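Local atomic coordinates of uncharacterized protein Atu1656/AGR_C_3050 (Agrobacterium tumefaciens, PDB entry 2OJH), a protein that is of unknown function but adopts a six-bladed beta-propeller fold and, as a member of the TolB family, may serve in binding partner molecules. Residues V36-P41 with Y65-A70; K54-N59 with E285-R290; S142-G147 with F153-M158; R167-E172 with I187-S192. All coordinates share one frame; numbering follows the deposited sequence. Where two conformers were deposited one is given.

Interaction 1 of 4, residues V36-P41 with Y65-A70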
loop_
_atom_site.group_PDB
_atom_site.type_symbol
_atom_site.label_atom_id
_atom_site.label_comp_id
_atom_site.label_asym_id
_atom_site.label_seq_id
_atom_site.Cartn_x
_atom_site.Cartn_y
_atom_site.Cartn_z
ATOM N N VAL A 36 -7.462 15.370 -10.890
ATOM C CA VAL A 36 -6.269 15.823 -10.176
ATOM C C VAL A 36 -6.738 16.477 -8.871
ATOM O O VAL A 36 -7.488 17.470 -8.884
ATOM C CB VAL A 36 -5.485 16.831 -11.028
ATOM C CG1 VAL A 36 -4.302 17.413 -10.247
ATOM C CG2 VAL A 36 -5.035 16.194 -12.351
ATOM N N VAL A 37 -6.318 15.905 -7.748
ATOM C CA VAL A 37 -6.622 16.462 -6.439
ATOM C C VAL A 37 -5.667 17.595 -6.088
ATOM O O VAL A 37 -6.093 18.635 -5.597
ATOM C CB VAL A 37 -6.527 15.376 -5.352
ATOM C CG1 VAL A 37 -6.919 15.952 -3.995
ATOM C CG2 VAL A 37 -7.456 14.248 -5.704
ATOM N N TRP A 38 -4.375 17.390 -6.328
ATOM C CA TRP A 38 -3.360 18.364 -5.914
ATOM C C TRP A 38 -2.038 18.065 -6.605
ATOM O O TRP A 38 -1.646 16.896 -6.689
ATOM C CB TRP A 38 -3.151 18.252 -4.401
ATOM C CG TRP A 38 -2.364 19.361 -3.811
ATOM C CD1 TRP A 38 -2.673 20.695 -3.836
ATOM C CD2 TRP A 38 -1.155 19.235 -3.073
ATOM N NE1 TRP A 38 -1.700 21.410 -3.167
ATOM C CE2 TRP A 38 -0.764 20.539 -2.681
ATOM C CE3 TRP A 38 -0.366 18.150 -2.691
ATOM C CZ2 TRP A 38 0.387 20.787 -1.925
ATOM C CZ3 TRP A 38 0.799 18.394 -1.918
ATOM C CH2 TRP A 38 1.165 19.710 -1.567
ATOM N N GLN A 39 -1.368 19.112 -7.100
ATOM C CA GLN A 39 -0.010 18.995 -7.634
ATOM C C GLN A 39 0.928 19.790 -6.773
ATOM O O GLN A 39 0.536 20.828 -6.211
ATOM C CB GLN A 39 0.069 19.450 -9.089
ATOM C CG GLN A 39 -0.881 18.641 -9.987
ATOM C CD GLN A 39 -0.618 18.837 -11.443
ATOM O OE1 GLN A 39 -0.121 19.892 -11.858
ATOM N NE2 GLN A 39 -0.978 17.829 -12.252
ATOM N N THR A 40 2.170 19.321 -6.659
ATOM C CA THR A 40 3.166 19.976 -5.805
ATOM C C THR A 40 4.572 19.757 -6.347
ATOM O O THR A 40 4.829 18.730 -6.972
ATOM C CB THR A 40 3.067 19.478 -4.329
ATOM O OG1 THR A 40 4.123 20.041 -3.528
ATOM C CG2 THR A 40 3.120 17.976 -4.256
ATOM N N PRO A 41 5.474 20.730 -6.126
ATOM C CA PRO A 41 6.900 20.495 -6.407
ATOM C C PRO A 41 7.584 19.583 -5.368
ATOM O O PRO A 41 8.720 19.183 -5.564
ATOM C CB PRO A 41 7.494 21.907 -6.382
ATOM C CG PRO A 41 6.633 22.632 -5.402
ATOM C CD PRO A 41 5.241 22.099 -5.632
ATOM N N TYR A 65 0.509 13.378 6.066
ATOM C CA TYR A 65 -0.399 14.494 5.791
ATOM C C TYR A 65 -1.801 14.053 5.367
ATOM O O TYR A 65 -1.952 13.109 4.582
ATOM C CB TYR A 65 0.170 15.370 4.667
ATOM C CG TYR A 65 1.490 16.015 4.976
ATOM C CD1 TYR A 65 2.682 15.338 4.760
ATOM C CD2 TYR A 65 1.549 17.321 5.448
ATOM C CE1 TYR A 65 3.921 15.939 5.048
ATOM C CE2 TYR A 65 2.779 17.935 5.716
ATOM C CZ TYR A 65 3.954 17.227 5.518
ATOM O OH TYR A 65 5.176 17.805 5.782
ATOM N N ARG A 66 -2.820 14.769 5.846
ATOM C CA ARG A 66 -4.185 14.601 5.330
ATOM C C ARG A 66 -4.472 15.653 4.240
ATOM O O ARG A 66 -4.178 16.839 4.422
ATOM C CB ARG A 66 -5.222 14.742 6.454
ATOM C CG ARG A 66 -5.090 13.734 7.583
ATOM C CD ARG A 66 -6.161 13.942 8.651
ATOM N NE ARG A 66 -5.679 13.480 9.960
ATOM C CZ ARG A 66 -5.062 14.257 10.865
ATOM N NH1 ARG A 66 -4.666 13.747 12.035
ATOM N NH2 ARG A 66 -4.824 15.546 10.608
ATOM N N LEU A 67 -5.034 15.211 3.115
ATOM C CA LEU A 67 -5.481 16.114 2.049
ATOM C C LEU A 67 -6.981 15.930 1.845
ATOM O O LEU A 67 -7.412 14.858 1.391
ATOM C CB LEU A 67 -4.759 15.812 0.745
ATOM C CG LEU A 67 -3.297 16.233 0.578
ATOM C CD1 LEU A 67 -2.312 15.475 1.501
ATOM C CD2 LEU A 67 -2.945 15.969 -0.872
ATOM N N SER A 68 -7.757 16.950 2.211
ATOM C CA SER A 68 -9.213 16.892 2.098
ATOM C C SER A 68 -9.677 16.846 0.648
ATOM O O SER A 68 -9.169 17.573 -0.194
ATOM C CB SER A 68 -9.857 18.080 2.802
ATOM O OG SER A 68 -11.259 17.942 2.771
ATOM N N LEU A 69 -10.652 15.991 0.383
ATOM C CA LEU A 69 -11.210 15.825 -0.968
ATOM C C LEU A 69 -12.324 16.826 -1.310
ATOM O O LEU A 69 -12.719 16.940 -2.468
ATOM C CB LEU A 69 -11.672 14.386 -1.187
ATOM C CG LEU A 69 -10.492 13.409 -1.319
ATOM C CD1 LEU A 69 -10.989 12.006 -1.313
ATOM C CD2 LEU A 69 -9.671 13.677 -2.588
ATOM N N ALA A 70 -12.811 17.547 -0.307
ATOM C CA ALA A 70 -13.714 18.690 -0.524
ATOM C C ALA A 70 -13.098 19.898 0.156
ATOM O O ALA A 70 -12.452 19.777 1.200
ATOM C CB ALA A 70 -15.074 18.413 0.047
#
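Two adjacent blades of the six-bladed propeller meet where Val37 and Trp38 of strand 33-40 pack against Leu67 of strand 63-68 and Leu69 just past its end. No hydrogen bond joins the two segments; the contact is made of apolar side chains crossing at about right angles. Val37 presents both methyl branches to one methyl of Leu69: CG1 lies 3.8 Å and CG2 3.9 Å from Leu69 CD2. The next pair uses the benzo part of the indole, with Trp38 CE3 3.8 Å from Leu67 CD2, the methyl approaching the ring obliquely. With CG anti to the backbone N, chi1 -168° sends the indole along its own strand, where Thr40 CB sits over one face, toward the rim. Consecutive residues Val37 and Trp38 can both reach across because they form a classic beta bulge opposite Ile24 of strand 22-28. Phe44 meets the indole edge-to-face, and Ile26 is touched by both Val37 and Leu69. With carbon alone meeting carbon between the segments, the blades are joined here by van der Waals packing and burial of apolar surface.

Interaction 2 of 4, residues K54-N59 with E285-R290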
loop_
_atom_site.group_PDB
_atom_site.type_symbol
_atom_site.label_atom_id
_atom_site.label_comp_id
_atom_site.label_asym_id
_atom_site.label_seq_id
_atom_site.Cartn_x
_atom_site.Cartn_y
_atom_site.Cartn_z
ATOM N N LYS A 54 -13.655 11.141 2.970
ATOM C CA LYS A 54 -13.410 12.572 2.980
ATOM C C LYS A 54 -11.980 13.070 2.771
ATOM O O LYS A 54 -11.782 14.253 2.458
ATOM C CB LYS A 54 -13.876 13.148 4.303
ATOM C CG LYS A 54 -15.368 13.089 4.500
ATOM C CD LYS A 54 -15.744 13.956 5.683
ATOM C CE LYS A 54 -17.242 14.190 5.697
ATOM N NZ LYS A 54 -17.649 15.254 6.657
ATOM N N TYR A 55 -10.985 12.218 3.003
ATOM C CA TYR A 55 -9.613 12.666 2.812
ATOM C C TYR A 55 -8.667 11.577 2.345
ATOM O O TYR A 55 -8.950 10.372 2.477
ATOM C CB TYR A 55 -9.063 13.328 4.067
ATOM C CG TYR A 55 -8.867 12.407 5.262
ATOM C CD1 TYR A 55 -7.676 11.688 5.417
ATOM C CD2 TYR A 55 -9.846 12.289 6.262
ATOM C CE1 TYR A 55 -7.474 10.860 6.515
ATOM C CE2 TYR A 55 -9.641 11.452 7.370
ATOM C CZ TYR A 55 -8.453 10.751 7.481
ATOM O OH TYR A 55 -8.204 9.922 8.555
ATOM N N LEU A 56 -7.535 12.009 1.792
ATOM C CA LEU A 56 -6.438 11.108 1.505
ATOM C C LEU A 56 -5.331 11.276 2.534
ATOM O O LEU A 56 -5.074 12.392 3.016
ATOM C CB LEU A 56 -5.857 11.333 0.093
ATOM C CG LEU A 56 -6.851 11.284 -1.075
ATOM C CD1 LEU A 56 -6.147 11.709 -2.352
ATOM C CD2 LEU A 56 -7.500 9.900 -1.250
ATOM N N LEU A 57 -4.681 10.158 2.856
ATOM C CA LEU A 57 -3.524 10.151 3.746
ATOM C C LEU A 57 -2.254 9.824 2.946
ATOM O O LEU A 57 -2.127 8.734 2.331
ATOM C CB LEU A 57 -3.743 9.188 4.918
ATOM C CG LEU A 57 -2.687 9.200 6.035
ATOM C CD1 LEU A 57 -2.802 10.462 6.887
ATOM C CD2 LEU A 57 -2.838 7.931 6.878
ATOM N N LEU A 58 -1.340 10.789 2.910
ATOM C CA LEU A 58 -0.099 10.677 2.130
ATOM C C LEU A 58 1.128 10.837 3.035
ATOM O O LEU A 58 1.060 11.476 4.086
ATOM C CB LEU A 58 -0.008 11.808 1.091
ATOM C CG LEU A 58 -0.805 11.870 -0.226
ATOM C CD1 LEU A 58 -0.244 11.045 -1.347
ATOM C CD2 LEU A 58 -2.325 11.668 -0.055
ATOM N N ASN A 59 2.269 10.315 2.601
ATOM C CA ASN A 59 3.513 10.722 3.263
ATOM C C ASN A 59 4.404 11.565 2.367
ATOM O O ASN A 59 4.400 11.439 1.125
ATOM C CB ASN A 59 4.292 9.520 3.836
ATOM C CG ASN A 59 4.658 8.520 2.769
ATOM O OD1 ASN A 59 3.802 7.805 2.269
ATOM N ND2 ASN A 59 5.925 8.482 2.405
ATOM N N GLU A 285 -13.297 3.875 -7.045
ATOM C CA GLU A 285 -12.202 4.795 -7.357
ATOM C C GLU A 285 -10.998 4.458 -6.514
ATOM O O GLU A 285 -11.145 3.969 -5.387
ATOM C CB GLU A 285 -12.595 6.252 -7.063
ATOM C CG GLU A 285 -13.833 6.691 -7.785
ATOM C CD GLU A 285 -14.225 8.139 -7.529
ATOM O OE1 GLU A 285 -14.112 8.624 -6.389
ATOM O OE2 GLU A 285 -14.700 8.760 -8.491
ATOM N N PHE A 286 -9.814 4.704 -7.060
ATOM C CA PHE A 286 -8.611 4.623 -6.229
ATOM C C PHE A 286 -7.738 5.878 -6.372
ATOM O O PHE A 286 -7.762 6.545 -7.428
ATOM C CB PHE A 286 -7.840 3.328 -6.547
ATOM C CG PHE A 286 -7.342 3.259 -7.955
ATOM C CD1 PHE A 286 -6.153 3.882 -8.281
ATOM C CD2 PHE A 286 -8.042 2.545 -8.942
ATOM C CE1 PHE A 286 -5.661 3.856 -9.564
ATOM C CE2 PHE A 286 -7.555 2.493 -10.255
ATOM C CZ PHE A 286 -6.371 3.140 -10.573
ATOM N N ALA A 287 -6.966 6.197 -5.319
ATOM C CA ALA A 287 -6.012 7.294 -5.329
ATOM C C ALA A 287 -4.615 6.762 -5.704
ATOM O O ALA A 287 -4.296 5.597 -5.436
ATOM C CB ALA A 287 -5.982 8.002 -3.927
ATOM N N TYR A 288 -3.821 7.612 -6.355
ATOM C CA TYR A 288 -2.463 7.272 -6.802
ATOM C C TYR A 288 -1.661 8.568 -7.027
ATOM O O TYR A 288 -2.241 9.667 -7.072
ATOM C CB TYR A 288 -2.507 6.395 -8.073
ATOM C CG TYR A 288 -3.061 7.122 -9.276
ATOM C CD1 TYR A 288 -4.444 7.270 -9.453
ATOM C CD2 TYR A 288 -2.197 7.693 -10.234
ATOM C CE1 TYR A 288 -4.958 7.985 -10.552
ATOM C CE2 TYR A 288 -2.697 8.404 -11.321
ATOM C CZ TYR A 288 -4.077 8.523 -11.480
ATOM O OH TYR A 288 -4.574 9.235 -12.524
ATOM N N VAL A 289 -0.335 8.459 -7.142
ATOM C CA VAL A 289 0.499 9.622 -7.447
ATOM C C VAL A 289 1.194 9.384 -8.759
ATOM O O VAL A 289 1.835 8.359 -8.934
ATOM C CB VAL A 289 1.571 9.922 -6.367
ATOM C CG1 VAL A 289 2.205 11.329 -6.580
ATOM C CG2 VAL A 289 0.962 9.824 -4.941
ATOM N N ARG A 290 1.054 10.348 -9.662
ATOM C CA ARG A 290 1.776 10.386 -10.918
ATOM C C ARG A 290 2.933 11.360 -10.667
ATOM O O ARG A 290 2.766 12.368 -9.979
ATOM C CB ARG A 290 0.823 10.906 -12.020
ATOM C CG ARG A 290 1.445 11.265 -13.371
ATOM C CD ARG A 290 0.418 12.035 -14.267
ATOM N NE ARG A 290 -0.833 11.289 -14.350
ATOM C CZ ARG A 290 -1.078 10.330 -15.236
ATOM N NH1 ARG A 290 -0.169 10.014 -16.158
ATOM N NH2 ARG A 290 -2.245 9.691 -15.215
#
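Ala287 and Leu56, which have the most surface buried here, meet between two blades of the beta-propeller: strand 55-60 belongs to one four-stranded blade, strand 285-291 to the blade in which it pairs with strand 22-28. The methyl of Ala287 receives the forked end of Leu56, with CD2 3.6 Å and CD1 4.0 Å from Ala287 CB. With CG anti to its carbonyl carbon (chi1 -54°) and the chain then extended, Leu56 carries both methyls to that CB. The small alanine lets strand 285-291 come close, the CA atoms of Leu56 and Ala287 being 7.8 Å apart. Two residues further along both strands the spacing widens, and the CA atoms of Leu58 and Val289 are 9.7 Å apart. All four residues are buried, and no hydrogen bond crosses between the segments. Trp49 and Ile24 also touch Leu56, Pro47 touches Ala287, and Phe44 lies against Leu58, continuing the apolar layer between the blades. Phe286 and Tyr288 point the other way and pack on strand 262-267 of the blade on that side. The Leu58 and Val289 side chains cross obliquely, Leu58 CD1 lying 4.0 Å from Val289 CG2.

Interaction 3 of 4, residues S142-G147 with F153-M158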
loop_
_atom_site.group_PDB
_atom_site.type_symbol
_atom_site.label_atom_id
_atom_site.label_comp_id
_atom_site.label_asym_id
_atom_site.label_seq_id
_atom_site.Cartn_x
_atom_site.Cartn_y
_atom_site.Cartn_z
ATOM N N SER A 142 -6.705 -7.329 12.905
ATOM C CA SER A 142 -5.378 -7.808 12.534
ATOM C C SER A 142 -4.814 -6.939 11.414
ATOM O O SER A 142 -5.556 -6.206 10.773
ATOM C CB SER A 142 -5.460 -9.253 12.033
ATOM O OG SER A 142 -5.856 -10.128 13.065
ATOM N N PHE A 143 -3.501 -6.985 11.216
ATOM C CA PHE A 143 -2.920 -6.360 10.027
ATOM C C PHE A 143 -1.847 -7.239 9.425
ATOM O O PHE A 143 -1.341 -8.173 10.058
ATOM C CB PHE A 143 -2.396 -4.947 10.310
ATOM C CG PHE A 143 -1.284 -4.888 11.355
ATOM C CD1 PHE A 143 0.035 -5.143 11.008
ATOM C CD2 PHE A 143 -1.578 -4.564 12.687
ATOM C CE1 PHE A 143 1.062 -5.091 11.960
ATOM C CE2 PHE A 143 -0.552 -4.512 13.645
ATOM C CZ PHE A 143 0.766 -4.775 13.273
ATOM N N THR A 144 -1.512 -6.969 8.174
ATOM C CA THR A 144 -0.536 -7.784 7.488
ATOM C C THR A 144 0.636 -6.903 7.055
ATOM O O THR A 144 0.473 -5.676 6.878
ATOM C CB THR A 144 -1.197 -8.523 6.307
ATOM O OG1 THR A 144 -0.268 -9.436 5.714
ATOM C CG2 THR A 144 -1.696 -7.530 5.244
ATOM N N TYR A 145 1.808 -7.512 6.845
ATOM C CA TYR A 145 3.020 -6.734 6.576
ATOM C C TYR A 145 4.130 -7.544 5.966
ATOM O O TYR A 145 4.096 -8.796 5.959
ATOM C CB TYR A 145 3.531 -6.054 7.859
ATOM C CG TYR A 145 3.821 -6.947 9.066
ATOM C CD1 TYR A 145 2.782 -7.441 9.869
ATOM C CD2 TYR A 145 5.133 -7.227 9.451
ATOM C CE1 TYR A 145 3.047 -8.244 10.969
ATOM C CE2 TYR A 145 5.406 -8.009 10.559
ATOM C CZ TYR A 145 4.351 -8.519 11.325
ATOM O OH TYR A 145 4.603 -9.281 12.456
ATOM N N CYS A 146 5.131 -6.845 5.439
ATOM C CA CYS A 146 6.323 -7.525 4.914
ATOM C C CYS A 146 7.312 -7.449 6.069
ATOM O O CYS A 146 7.490 -6.365 6.665
ATOM C CB CYS A 146 6.894 -6.810 3.694
ATOM S SG CYS A 146 8.453 -7.574 3.102
ATOM N N GLY A 147 7.861 -8.603 6.463
ATOM C CA GLY A 147 8.911 -8.653 7.459
ATOM C C GLY A 147 10.163 -9.195 6.823
ATOM O O GLY A 147 10.110 -10.220 6.121
ATOM N N PHE A 153 12.352 -12.312 2.983
ATOM C CA PHE A 153 11.254 -11.369 2.848
ATOM C C PHE A 153 9.952 -12.165 2.911
ATOM O O PHE A 153 9.636 -12.898 1.968
ATOM C CB PHE A 153 11.299 -10.673 1.473
ATOM C CG PHE A 153 12.467 -9.745 1.276
ATOM C CD1 PHE A 153 13.774 -10.233 1.237
ATOM C CD2 PHE A 153 12.252 -8.394 1.057
ATOM C CE1 PHE A 153 14.853 -9.375 1.019
ATOM C CE2 PHE A 153 13.332 -7.527 0.808
ATOM C CZ PHE A 153 14.623 -8.006 0.821
ATOM N N ASP A 154 9.199 -12.039 4.006
ATOM C CA ASP A 154 7.964 -12.808 4.116
ATOM C C ASP A 154 6.747 -11.995 4.470
ATOM O O ASP A 154 6.853 -10.860 5.001
ATOM C CB ASP A 154 8.095 -13.929 5.162
ATOM C CG ASP A 154 8.830 -15.141 4.629
ATOM O OD1 ASP A 154 8.522 -15.614 3.499
ATOM O OD2 ASP A 154 9.728 -15.611 5.354
ATOM N N ILE A 155 5.590 -12.617 4.235
ATOM C CA ILE A 155 4.312 -12.052 4.623
ATOM C C ILE A 155 4.010 -12.512 6.026
ATOM O O ILE A 155 4.109 -13.711 6.335
ATOM C CB ILE A 155 3.190 -12.524 3.653
ATOM C CG1 ILE A 155 3.597 -12.256 2.173
ATOM C CG2 ILE A 155 1.826 -11.904 4.030
ATOM C CD1 ILE A 155 3.987 -10.791 1.840
ATOM N N TYR A 156 3.650 -11.553 6.876
ATOM C CA TYR A 156 3.302 -11.832 8.266
ATOM C C TYR A 156 1.951 -11.206 8.525
ATOM O O TYR A 156 1.526 -10.291 7.801
ATOM C CB TYR A 156 4.312 -11.184 9.242
ATOM C CG TYR A 156 5.650 -11.848 9.241
ATOM C CD1 TYR A 156 5.938 -12.870 10.138
ATOM C CD2 TYR A 156 6.626 -11.494 8.298
ATOM C CE1 TYR A 156 7.173 -13.537 10.092
ATOM C CE2 TYR A 156 7.851 -12.155 8.250
ATOM C CZ TYR A 156 8.111 -13.171 9.151
ATOM O OH TYR A 156 9.321 -13.808 9.129
ATOM N N SER A 157 1.280 -11.662 9.586
ATOM C CA SER A 157 0.144 -10.936 10.090
ATOM C C SER A 157 0.265 -10.843 11.608
ATOM O O SER A 157 0.982 -11.630 12.233
ATOM C CB SER A 157 -1.165 -11.613 9.676
ATOM O OG SER A 157 -1.261 -12.896 10.256
HETATM N N MSE A 158 -0.386 -9.858 12.197
HETATM C CA MSE A 158 -0.358 -9.728 13.642
HETATM C C MSE A 158 -1.754 -9.466 14.124
HETATM O O MSE A 158 -2.505 -8.737 13.488
HETATM C CB MSE A 158 0.590 -8.605 14.083
HETATM C CG MSE A 158 0.464 -8.213 15.567
HETATM SE SE MSE A 158 1.983 -7.156 16.143
HETATM C CE MSE A 158 3.431 -8.379 15.753
#
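Phe143 opens the pairing of this antiparallel beta hairpin, the two middle strands of a four-stranded propeller blade, by exchanging backbone hydrogen bonds with Met158, a selenomethionine. Its ring lies alongside that side chain: Met158 CB stands over one face, 3.9 Å from Phe143 CZ, and the selenium sits obliquely in a Met-aromatic contact. Thr144, on the sheet face shared with Ser157, adds a side-chain bond, OG1 to Tyr156 O at 2.9 Å. That carbonyl also accepts from Tyr145 N at 3.0 Å, and the two donors approach from opposite faces of its plane. Tyr145 turns its ring back over the partner strand, CG lying between backbone N and carbonyl carbon (chi1 56°). Tyr156 CB lies over one face of the Tyr145 ring, toward its rim, 3.4 Å from Tyr145 CZ, while the two rings are nearly parallel but slid apart. The Tyr145 hydroxyl bonds Glu165 of outer strand 165-167. The Cys146 side chain is about 4 Å from a bound acetic acid. Gly147 exchanges backbone bonds with Asp154, and its lack of a side chain leaves room for the Tyr156 ring: Gly147 N lies at the ring's edge, near its plane, 3.6 Å from Tyr156 CD2.

Interaction 4 of 4, residues R167-E172 with I187-S192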
loop_
_atom_site.group_PDB
_atom_site.type_symbol
_atom_site.label_atom_id
_atom_site.label_comp_id
_atom_site.label_asym_id
_atom_site.label_seq_id
_atom_site.Cartn_x
_atom_site.Cartn_y
_atom_site.Cartn_z
ATOM N N ARG A 167 3.674 -16.024 10.709
ATOM C CA ARG A 167 4.398 -16.051 9.448
ATOM C C ARG A 167 3.554 -16.798 8.390
ATOM O O ARG A 167 3.185 -17.965 8.598
ATOM C CB ARG A 167 5.730 -16.755 9.687
ATOM C CG ARG A 167 6.692 -16.639 8.546
ATOM C CD ARG A 167 8.010 -17.262 8.873
ATOM N NE ARG A 167 8.835 -17.380 7.678
ATOM C CZ ARG A 167 9.955 -18.080 7.603
ATOM N NH1 ARG A 167 10.378 -18.764 8.661
ATOM N NH2 ARG A 167 10.644 -18.118 6.463
ATOM N N LEU A 168 3.237 -16.134 7.277
ATOM C CA LEU A 168 2.329 -16.709 6.271
ATOM C C LEU A 168 3.013 -17.254 5.040
ATOM O O LEU A 168 2.447 -18.094 4.342
ATOM C CB LEU A 168 1.254 -15.700 5.853
ATOM C CG LEU A 168 0.359 -15.277 7.027
ATOM C CD1 LEU A 168 -0.442 -14.078 6.637
ATOM C CD2 LEU A 168 -0.577 -16.402 7.495
ATOM N N THR A 169 4.205 -16.750 4.752
ATOM C CA THR A 169 5.043 -17.341 3.719
ATOM C C THR A 169 6.357 -17.720 4.374
ATOM O O THR A 169 6.693 -17.196 5.433
ATOM C CB THR A 169 5.252 -16.423 2.483
ATOM O OG1 THR A 169 5.928 -15.214 2.862
ATOM C CG2 THR A 169 3.925 -16.071 1.833
ATOM N N HIS A 170 7.084 -18.629 3.740
ATOM C CA HIS A 170 8.244 -19.226 4.350
ATOM C C HIS A 170 9.436 -19.233 3.392
ATOM O O HIS A 170 10.048 -20.261 3.159
ATOM C CB HIS A 170 7.888 -20.628 4.897
ATOM C CG HIS A 170 6.854 -20.589 5.983
ATOM N ND1 HIS A 170 5.500 -20.606 5.720
ATOM C CD2 HIS A 170 6.974 -20.461 7.327
ATOM C CE1 HIS A 170 4.831 -20.508 6.858
ATOM N NE2 HIS A 170 5.703 -20.425 7.848
ATOM N N GLY A 171 9.758 -18.057 2.853
ATOM C CA GLY A 171 10.988 -17.853 2.086
ATOM C C GLY A 171 10.977 -18.405 0.683
ATOM O O GLY A 171 12.039 -18.582 0.084
ATOM N N GLU A 172 9.785 -18.693 0.164
ATOM C CA GLU A 172 9.615 -19.051 -1.239
ATOM C C GLU A 172 9.739 -17.749 -2.029
ATOM O O GLU A 172 8.779 -17.006 -2.140
ATOM C CB GLU A 172 8.235 -19.681 -1.494
ATOM C CG GLU A 172 7.925 -20.939 -0.663
ATOM C CD GLU A 172 7.195 -20.593 0.642
ATOM O OE1 GLU A 172 7.012 -19.403 0.931
ATOM O OE2 GLU A 172 6.803 -21.515 1.383
ATOM N N ILE A 187 -4.989 -12.886 1.517
ATOM C CA ILE A 187 -4.070 -11.753 1.484
ATOM C C ILE A 187 -3.364 -11.849 0.118
ATOM O O ILE A 187 -2.784 -12.881 -0.177
ATOM C CB ILE A 187 -3.051 -11.827 2.638
ATOM C CG1 ILE A 187 -3.739 -11.491 3.989
ATOM C CG2 ILE A 187 -1.849 -10.882 2.375
ATOM C CD1 ILE A 187 -2.992 -12.031 5.193
ATOM N N TYR A 188 -3.448 -10.795 -0.698
ATOM C CA TYR A 188 -2.756 -10.739 -1.994
ATOM C C TYR A 188 -1.408 -10.071 -1.738
ATOM O O TYR A 188 -1.282 -9.174 -0.863
ATOM C CB TYR A 188 -3.556 -9.905 -3.015
ATOM C CG TYR A 188 -4.786 -10.604 -3.586
ATOM C CD1 TYR A 188 -5.897 -10.915 -2.789
ATOM C CD2 TYR A 188 -4.824 -10.985 -4.939
ATOM C CE1 TYR A 188 -7.021 -11.599 -3.346
ATOM C CE2 TYR A 188 -5.927 -11.634 -5.485
ATOM C CZ TYR A 188 -7.013 -11.936 -4.690
ATOM O OH TYR A 188 -8.072 -12.578 -5.259
ATOM N N PHE A 189 -0.393 -10.526 -2.468
ATOM C CA PHE A 189 0.976 -10.048 -2.271
ATOM C C PHE A 189 1.759 -10.341 -3.553
ATOM O O PHE A 189 1.187 -10.900 -4.511
ATOM C CB PHE A 189 1.604 -10.711 -1.019
ATOM C CG PHE A 189 1.849 -12.204 -1.166
ATOM C CD1 PHE A 189 0.817 -13.135 -0.957
ATOM C CD2 PHE A 189 3.111 -12.670 -1.518
ATOM C CE1 PHE A 189 1.039 -14.493 -1.115
ATOM C CE2 PHE A 189 3.352 -14.056 -1.674
ATOM C CZ PHE A 189 2.301 -14.967 -1.478
ATOM N N ASN A 190 3.022 -9.919 -3.621
ATOM C CA ASN A 190 3.852 -10.350 -4.770
ATOM C C ASN A 190 5.045 -11.199 -4.354
ATOM O O ASN A 190 5.537 -11.098 -3.234
ATOM C CB ASN A 190 4.265 -9.177 -5.702
ATOM C CG ASN A 190 5.125 -8.109 -5.017
ATOM O OD1 ASN A 190 5.184 -7.981 -3.790
ATOM N ND2 ASN A 190 5.744 -7.293 -5.830
ATOM N N SER A 191 5.515 -12.058 -5.255
ATOM C CA SER A 191 6.589 -12.929 -4.888
ATOM C C SER A 191 7.505 -13.079 -6.089
ATOM O O SER A 191 7.028 -13.101 -7.245
ATOM C CB SER A 191 6.014 -14.291 -4.470
ATOM O OG SER A 191 7.034 -15.193 -4.090
ATOM N N SER A 192 8.807 -13.178 -5.827
ATOM C CA SER A 192 9.785 -13.357 -6.902
ATOM C C SER A 192 10.069 -14.821 -7.170
ATOM O O SER A 192 10.964 -15.137 -7.971
ATOM C CB SER A 192 11.117 -12.700 -6.522
ATOM O OG SER A 192 11.661 -13.318 -5.347
#
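The Phe189 ring takes Thr169 CG2 obliquely, 3.8 Å from Phe189 CZ, and has the carbonyl oxygen of Ile187 at its edge, in plane. Within segment 167-172, His170 CD2 lies 3.5 Å above one face of the Arg167 guanidinium, toward its rim. The Thr169 methyl reaches the phenyl because OG1 occupies the position between backbone N and carbonyl carbon (chi1 62°), leaving CG2 anti to the carbonyl carbon; the hydroxyl is held by Asp154 and by Ile155 N. One threonine thus binds strand 152-159 with its oxygen and the Phe189 ring with its methyl. Next to it the side chains of Leu168 and Ile187 cross at about a right angle, Leu168 CD1 touching Ile187 CD1 at 3.6 Å. At the far end Ser191 OG lies 3.2 Å from Glu172 O; this OG is hydrogen-bonded to Asn175 OD1, and Asn175 ND2 in turn bonds Glu172 O. Within the loop, His170 N gives its hydrogen to Glu172 OE1 at 2.9 Å, on the syn side of the carboxylate, 30° out of its plane. Arg167 also pairs with Asp154 in a salt bridge. Segment 167-172 connects outer strand 165-167 of one blade to strand 175-180 of the next, and packs beside strand 186-191, whose Phe189 also touches Ile155 of the preceding blade and Trp200 and Val202 of strand 198-203.

In the fold
The four contacts form two groups on opposite sides of the propeller. Interactions 1 and 2, with centres 8 Å apart, share the blade holding strands 55-60 and 63-68: Tyr65 N to Leu58 O and Leu67 N to Leu56 O, each 2.8 Å, are probable hydrogen bonds, and both contacts face the sheet that brings together strands from the two chain ends. Interactions 3 and 4, centres 9 Å apart, join through Ile155 O and Leu168 N at 2.7 Å, a probable hydrogen bond. Interaction 2 spans the chain and encloses both of these; its centre is about 23 Å from that of interaction 3. The bound acetic acid, probably from crystallisation, lies near interaction 3.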